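Local coordinates for protein SAM-dependent methyltransferase (Anabaena variabilis ATCC 29413, PDB 3GGD) that probably transfers a methyl group from S-adenosyl-L-methionine to an unidentified substrate and is seen here with the product S-adenosyl-L-homocysteine bound, at residues R41-D46 with K72-F77. Numbering follows the deposited sequence.
Sequences RAVVVD and KFLSQF. With EDO (1,2-ethanediol), chain L; EDO (1,2-ethanediol), chain M.
Phe-73 of helix 69-77 meets Val-43 and Val-44, the first two residues of helix 43-50. Its CB lies 3.7 Å from Val-43 CG1. With CG anti to the backbone N (chi1 171°), the ring reaches the two valines. The same methyl, Val-43 CG1, is 3.3 Å from Phe-73 CD1, which is tight packing. Further out, Phe-73 CE1 has both methyls of Val-43 near it. Round the far rim, Val-44 CG2 comes within 3.5 Å of Phe-73 CE2 and also touches the tip, CZ. The Val-43 side chain crosses Phe-73 obliquely, that of Val-44 at about a right angle. Phe-77 CE1 sits 3.2 Å from the plane of the Phe-73 ring, on the side away from the valines and offset toward the rim. Both helices pack beside the parallel part of the Rossmann-like sheet of a class I methyltransferase. Helix 69-77 links its strands 60-63 and 81-85 in a right-handed beta-alpha-beta crossover. Deeper in, Val-43 CG2 meets Leu-74 CD2 at 3.6 Å, and both side chains rest on Tyr-129 of strand 127-131. Cutting Phe-73 back to an alanine is likely to leave Val-43 CG1 and Val-44 CG2 without their shared partner and to open a gap between the start of helix 43-50 and the side of helix 69-77. Ala-42 is the N-cap of helix 43-50. Gln-70 OE1 is hydrogen-bonded to Val-43 N in its first turn. One turn on, Asp-46 OD2 accepts a hydrogen bond from 1,2-ethanediol O2 (chain L) at 2.7 Å and is also hydrogen-bonded to Tyr-129 OH.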
ATOM      1  N   ARG A  41       0.818 -15.178   2.528  1.00 60.62           N
ATOM      2  CA  ARG A  41       0.188 -14.497   3.666  1.00 61.93           C
ATOM      3  C   ARG A  41      -0.244 -13.074   3.264  1.00 61.38           C
ATOM      4  O   ARG A  41      -0.628 -12.282   4.123  1.00 60.78           O
ATOM      5  CB  ARG A  41       1.209 -14.319   4.818  1.00 62.15           C
ATOM      6  CG  ARG A  41       1.758 -15.562   5.378  1.00 64.79           C
ATOM      7  CD  ARG A  41       2.516 -15.338   6.690  1.00 64.36           C
ATOM      8  NE  ARG A  41       3.804 -14.632   6.599  1.00 66.55           N
ATOM      9  CZ  ARG A  41       4.162 -13.545   7.311  1.00 69.10           C
ATOM     10  NH1 ARG A  41       3.342 -12.950   8.211  1.00 68.09           N
ATOM     11  NH2 ARG A  41       5.395 -13.057   7.137  1.00 67.93           N
ATOM     12  N   ALA A  42      -0.088 -12.716   1.989  1.00 61.28           N
ATOM     13  CA  ALA A  42      -0.343 -11.364   1.549  1.00 60.40           C
ATOM     14  C   ALA A  42      -1.313 -11.393   0.344  1.00 60.39           C
ATOM     15  O   ALA A  42      -2.519 -11.629   0.517  1.00 59.93           O
ATOM     16  CB  ALA A  42       0.975 -10.662   1.239  1.00 59.74           C
ATOM     17  N   VAL A  43      -0.809 -11.181  -0.867  1.00 58.87           N
ATOM     18  CA  VAL A  43      -1.690 -11.148  -2.038  1.00 58.61           C
ATOM     19  C   VAL A  43      -2.528 -12.442  -2.306  1.00 58.24           C
ATOM     20  O   VAL A  43      -3.631 -12.384  -2.871  1.00 57.83           O
ATOM     21  CB  VAL A  43      -0.890 -10.709  -3.328  1.00 59.21           C
ATOM     22  CG1 VAL A  43       0.126 -11.809  -3.733  1.00 57.14           C
ATOM     23  CG2 VAL A  43      -1.880 -10.274  -4.480  1.00 57.35           C
ATOM     24  N   VAL A  44      -2.026 -13.598  -1.885  1.00 58.46           N
ATOM     25  CA  VAL A  44      -2.787 -14.836  -1.999  1.00 58.36           C
ATOM     26  C   VAL A  44      -4.069 -14.770  -1.150  1.00 58.92           C
ATOM     27  O   VAL A  44      -5.145 -15.308  -1.536  1.00 57.20           O
ATOM     28  CB  VAL A  44      -1.948 -16.042  -1.570  1.00 58.07           C
ATOM     29  CG1 VAL A  44      -2.840 -17.287  -1.264  1.00 56.61           C
ATOM     30  CG2 VAL A  44      -0.913 -16.332  -2.609  1.00 57.63           C
ATOM     31  N   VAL A  45      -3.957 -14.110   0.001  1.00 58.79           N
ATOM     32  CA  VAL A  45      -5.129 -13.879   0.877  1.00 59.33           C
ATOM     33  C   VAL A  45      -6.062 -12.816   0.274  1.00 59.03           C
ATOM     34  O   VAL A  45      -7.288 -12.953   0.287  1.00 58.26           O
ATOM     35  CB  VAL A  45      -4.669 -13.448   2.299  1.00 60.38           C
ATOM     36  CG1 VAL A  45      -5.865 -12.920   3.143  1.00 61.98           C
ATOM     37  CG2 VAL A  45      -3.948 -14.629   2.980  1.00 59.20           C
ATOM     38  N   ASP A  46      -5.477 -11.794  -0.331  1.00 58.68           N
ATOM     39  CA  ASP A  46      -6.269 -10.711  -0.956  1.00 59.22           C
ATOM     40  C   ASP A  46      -7.064 -11.109  -2.221  1.00 59.39           C
ATOM     41  O   ASP A  46      -8.229 -10.706  -2.382  1.00 58.87           O
ATOM     42  CB  ASP A  46      -5.351  -9.547  -1.354  1.00 58.80           C
ATOM     43  CG  ASP A  46      -4.595  -8.944  -0.142  1.00 60.44           C
ATOM     44  OD1 ASP A  46      -5.222  -8.817   0.936  1.00 59.13           O
ATOM     45  OD2 ASP A  46      -3.412  -8.589  -0.305  1.00 59.78           O
ATOM     46  N   LYS A  72       4.704  -9.347  -8.736  1.00 59.71           N
ATOM     47  CA  LYS A  72       5.091 -10.555  -9.464  1.00 60.09           C
ATOM     48  C   LYS A  72       3.979 -11.633  -9.464  1.00 60.09           C
ATOM     49  O   LYS A  72       3.685 -12.249 -10.494  1.00 59.47           O
ATOM     50  CB  LYS A  72       6.362 -11.089  -8.836  1.00 60.29           C
ATOM     51  CG  LYS A  72       6.973 -12.401  -9.446  1.00 62.56           C
ATOM     52  CD  LYS A  72       7.347 -12.246 -10.896  1.00 64.97           C
ATOM     53  CE  LYS A  72       8.230 -13.425 -11.363  1.00 66.19           C
ATOM     54  NZ  LYS A  72       8.292 -13.355 -12.836  1.00 70.49           N
ATOM     55  N   PHE A  73       3.380 -11.878  -8.300  1.00 59.99           N
ATOM     56  CA  PHE A  73       2.284 -12.810  -8.219  1.00 59.49           C
ATOM     57  C   PHE A  73       1.084 -12.336  -9.079  1.00 59.55           C
ATOM     58  O   PHE A  73       0.511 -13.094  -9.862  1.00 58.23           O
ATOM     59  CB  PHE A  73       1.923 -13.057  -6.742  1.00 59.82           C
ATOM     60  CG  PHE A  73       0.657 -13.842  -6.537  1.00 60.39           C
ATOM     61  CD1 PHE A  73      -0.595 -13.210  -6.627  1.00 61.97           C
ATOM     62  CD2 PHE A  73       0.699 -15.192  -6.262  1.00 60.36           C
ATOM     63  CE1 PHE A  73      -1.766 -13.923  -6.433  1.00 60.94           C
ATOM     64  CE2 PHE A  73      -0.482 -15.902  -6.060  1.00 61.48           C
ATOM     65  CZ  PHE A  73      -1.699 -15.265  -6.149  1.00 60.80           C
ATOM     66  N   LEU A  74       0.697 -11.082  -8.930  1.00 59.97           N
ATOM     67  CA  LEU A  74      -0.401 -10.555  -9.723  1.00 60.83           C
ATOM     68  C   LEU A  74      -0.168 -10.806 -11.220  1.00 61.20           C
ATOM     69  O   LEU A  74      -1.087 -11.140 -11.961  1.00 60.27           O
ATOM     70  CB  LEU A  74      -0.574  -9.044  -9.460  1.00 60.95           C
ATOM     71  CG  LEU A  74      -1.135  -8.700  -8.078  1.00 60.70           C
ATOM     72  CD1 LEU A  74      -1.114  -7.172  -7.853  1.00 62.82           C
ATOM     73  CD2 LEU A  74      -2.579  -9.291  -7.867  1.00 61.01           C
ATOM     74  N   SER A  75       1.089 -10.684 -11.655  1.00 62.26           N
ATOM     75  CA  SER A  75       1.403 -10.794 -13.078  1.00 62.19           C
ATOM     76  C   SER A  75       1.219 -12.213 -13.560  1.00 62.52           C
ATOM     77  O   SER A  75       1.097 -12.446 -14.747  1.00 62.24           O
ATOM     78  CB  SER A  75       2.834 -10.326 -13.364  1.00 62.07           C
ATOM     79  OG  SER A  75       3.795 -11.321 -13.047  1.00 60.25           O
ATOM     80  N   GLN A  76       1.240 -13.177 -12.651  1.00 62.89           N
ATOM     81  CA  GLN A  76       1.034 -14.597 -13.038  1.00 63.52           C
ATOM     82  C   GLN A  76      -0.464 -14.862 -13.302  1.00 61.40           C
ATOM     83  O   GLN A  76      -0.828 -15.764 -14.011  1.00 60.00           O
ATOM     84  CB  GLN A  76       1.657 -15.518 -11.975  1.00 63.33           C
ATOM     85  CG  GLN A  76       3.207 -15.432 -12.030  1.00 68.03           C
ATOM     86  CD  GLN A  76       3.956 -15.711 -10.692  1.00 70.52           C
ATOM     87  OE1 GLN A  76       3.402 -15.536  -9.590  1.00 80.51           O
ATOM     88  NE2 GLN A  76       5.246 -16.122 -10.798  1.00 75.04           N
ATOM     89  N   PHE A  77      -1.327 -13.990 -12.791  1.00 60.72           N
ATOM     90  CA  PHE A  77      -2.777 -14.175 -12.910  1.00 60.71           C
ATOM     91  C   PHE A  77      -3.449 -13.189 -13.871  1.00 61.05           C
ATOM     92  O   PHE A  77      -4.478 -13.490 -14.409  1.00 61.15           O
ATOM     93  CB  PHE A  77      -3.444 -14.039 -11.504  1.00 60.20           C
ATOM     94  CG  PHE A  77      -3.213 -15.239 -10.618  1.00 59.67           C
ATOM     95  CD1 PHE A  77      -2.016 -15.390  -9.932  1.00 59.17           C
ATOM     96  CD2 PHE A  77      -4.178 -16.245 -10.518  1.00 57.14           C
ATOM     97  CE1 PHE A  77      -1.786 -16.514  -9.144  1.00 60.28           C
ATOM     98  CE2 PHE A  77      -3.953 -17.354  -9.751  1.00 58.49           C
ATOM     99  CZ  PHE A  77      -2.762 -17.508  -9.063  1.00 58.94           C
TER
HETATM  100  C1  EDO L 255      -2.325  -9.185   4.557  1.00 56.55           C
HETATM  101  O1  EDO L 255      -0.913  -9.461   4.601  1.00 54.42           O
HETATM  102  C2  EDO L 255      -2.911  -9.300   3.121  1.00 56.76           C
HETATM  103  O2  EDO L 255      -2.147  -8.589   2.099  1.00 50.47           O
HETATM  104  C1  EDO M 256      -6.536 -18.226  -0.810  1.00 54.60           C
HETATM  105  O1  EDO M 256      -6.794 -17.021  -0.070  1.00 55.29           O
HETATM  106  C2  EDO M 256      -7.492 -19.337  -0.367  1.00 53.44           C
HETATM  107  O2  EDO M 256      -8.818 -19.149  -0.859  1.00 52.60           O